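Local coordinates for fatty acid metabolism regulator protein (Bacillus subtilis, PDB 1VI0) that represses genes of fatty acid transport and beta-oxidation as a homodimer whose DNA binding is inhibited by long-chain fatty acyl-CoA, at residues A[164-167]-A[168-171]. Residues are numbered along the deposited sequence; the frame is centred on the assembly and turned at random.
Sequences ETVT and TWVM
Val166 and Trp169 lie side by side on the last two turns of helix 151-171, in the ligand-binding region of this TetR-family repressor. Four consecutive i to i+4 backbone bonds hold these turns. The shortest run from Val170 N to Val166 O and from Met171 N to Thr167 O, both 2.8 Å. The tight side is apolar. Val166 CG1 is anti to the backbone N (chi1 -178°), which brings it to 3.8 Å from Trp169 CE3, on the benzo part of the indole. Val166 O lies at the edge of the indole, in the ring plane, 3.6 Å from Trp169 CE3. Helices 81-97 and 100-109 cover this side, with Phe93 and Leu96 on Val166 and Ala103 on Trp169. Tyr176 packs edge-to-face with the indole.

Thr168 and Met171 are looser. Both are partly exposed, and both touch the second subunit. Buried Glu164 and Thr167 border them. Selenomethionine Met171 lies alongside Thr167, pointing the same way, with bends at chi2 and chi3. Its CE stays 3.9 Å from Thr167 CG2. On the other branch of Thr167, OG1 bonds to Gln107, and the side chain lies about 8 Å from the bound dodecyl-CoA. Glu164 turns its carboxylate across Thr168 through a bend at chi2 (64°). Its OE1 forms a salt bridge with Arg111 of the second subunit. Thr168 OG1 has two Glu164 oxygens to one side, 3.1 Å from O and 3.2 Å from OE2.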
loop_
_atom_site.group_PDB
_atom_site.type_symbol
_atom_site.label_atom_id
_atom_site.label_comp_id
_atom_site.label_asym_id
_atom_site.label_seq_id
_atom_site.Cartn_x
_atom_site.Cartn_y
_atom_site.Cartn_z
ATOM N N GLU A 164 3.406 -3.539 -3.602
ATOM C CA GLU A 164 4.504 -2.545 -3.321
ATOM C C GLU A 164 5.505 -2.608 -4.491
ATOM O O GLU A 164 6.134 -1.557 -4.773
ATOM C CB GLU A 164 5.181 -2.877 -2.002
ATOM C CG GLU A 164 6.389 -2.008 -1.681
ATOM C CD GLU A 164 6.009 -0.534 -1.500
ATOM O OE1 GLU A 164 4.845 -0.215 -1.267
ATOM O OE2 GLU A 164 6.967 0.273 -1.653
ATOM N N THR A 165 5.640 -3.783 -5.077
ATOM C CA THR A 165 6.526 -3.858 -6.280
ATOM C C THR A 165 6.008 -2.959 -7.371
ATOM O O THR A 165 6.768 -2.145 -7.992
ATOM C CB THR A 165 6.756 -5.319 -6.714
ATOM O OG1 THR A 165 7.317 -6.068 -5.636
ATOM C CG2 THR A 165 7.824 -5.266 -7.841
ATOM N N VAL A 166 4.683 -2.904 -7.583
ATOM C CA VAL A 166 4.066 -2.045 -8.577
ATOM C C VAL A 166 4.244 -0.593 -8.131
ATOM O O VAL A 166 4.620 0.280 -8.911
ATOM C CB VAL A 166 2.591 -2.410 -8.795
ATOM C CG1 VAL A 166 2.049 -1.467 -9.897
ATOM C CG2 VAL A 166 2.454 -3.851 -9.323
ATOM N N THR A 167 3.948 -0.264 -6.894
ATOM C CA THR A 167 4.098 1.141 -6.417
ATOM C C THR A 167 5.511 1.656 -6.589
ATOM O O THR A 167 5.719 2.781 -7.109
ATOM C CB THR A 167 3.651 1.163 -4.946
ATOM O OG1 THR A 167 2.233 1.011 -4.912
ATOM C CG2 THR A 167 4.020 2.514 -4.311
ATOM N N THR A 168 6.518 0.873 -6.325
ATOM C CA THR A 168 7.918 1.279 -6.474
ATOM C C THR A 168 8.184 1.579 -7.934
ATOM O O THR A 168 8.721 2.670 -8.247
ATOM C CB THR A 168 8.828 0.232 -5.843
ATOM O OG1 THR A 168 8.628 0.221 -4.397
ATOM C CG2 THR A 168 10.287 0.555 -6.122
ATOM N N TRP A 169 7.722 0.734 -8.839
ATOM C CA TRP A 169 7.854 0.999 -10.296
ATOM C C TRP A 169 7.085 2.220 -10.742
ATOM O O TRP A 169 7.622 3.126 -11.438
ATOM C CB TRP A 169 7.360 -0.267 -10.953
ATOM C CG TRP A 169 7.089 -0.189 -12.392
ATOM C CD1 TRP A 169 8.004 -0.281 -13.407
ATOM C CD2 TRP A 169 5.819 -0.110 -13.026
ATOM N NE1 TRP A 169 7.401 -0.255 -14.611
ATOM C CE2 TRP A 169 6.019 -0.169 -14.401
ATOM C CE3 TRP A 169 4.479 -0.074 -12.504
ATOM C CZ2 TRP A 169 4.986 -0.109 -15.317
ATOM C CZ3 TRP A 169 3.478 -0.009 -13.416
ATOM C CH2 TRP A 169 3.699 -0.043 -14.811
ATOM N N VAL A 170 5.866 2.428 -10.183
ATOM C CA VAL A 170 5.159 3.705 -10.511
ATOM C C VAL A 170 5.905 4.893 -10.005
ATOM O O VAL A 170 6.032 5.941 -10.726
ATOM C CB VAL A 170 3.723 3.641 -9.968
ATOM C CG1 VAL A 170 3.145 5.082 -9.903
ATOM C CG2 VAL A 170 2.817 2.768 -10.761
HETATM N N MSE A 171 6.503 4.845 -8.831
HETATM C CA MSE A 171 7.276 5.908 -8.242
HETATM C C MSE A 171 8.520 6.260 -9.048
HETATM O O MSE A 171 8.931 7.441 -9.047
HETATM C CB MSE A 171 7.643 5.614 -6.784
HETATM C CG MSE A 171 7.399 6.872 -5.925
HETATM SE SE MSE A 171 5.482 7.068 -5.664
HETATM C CE MSE A 171 5.390 6.190 -3.952
#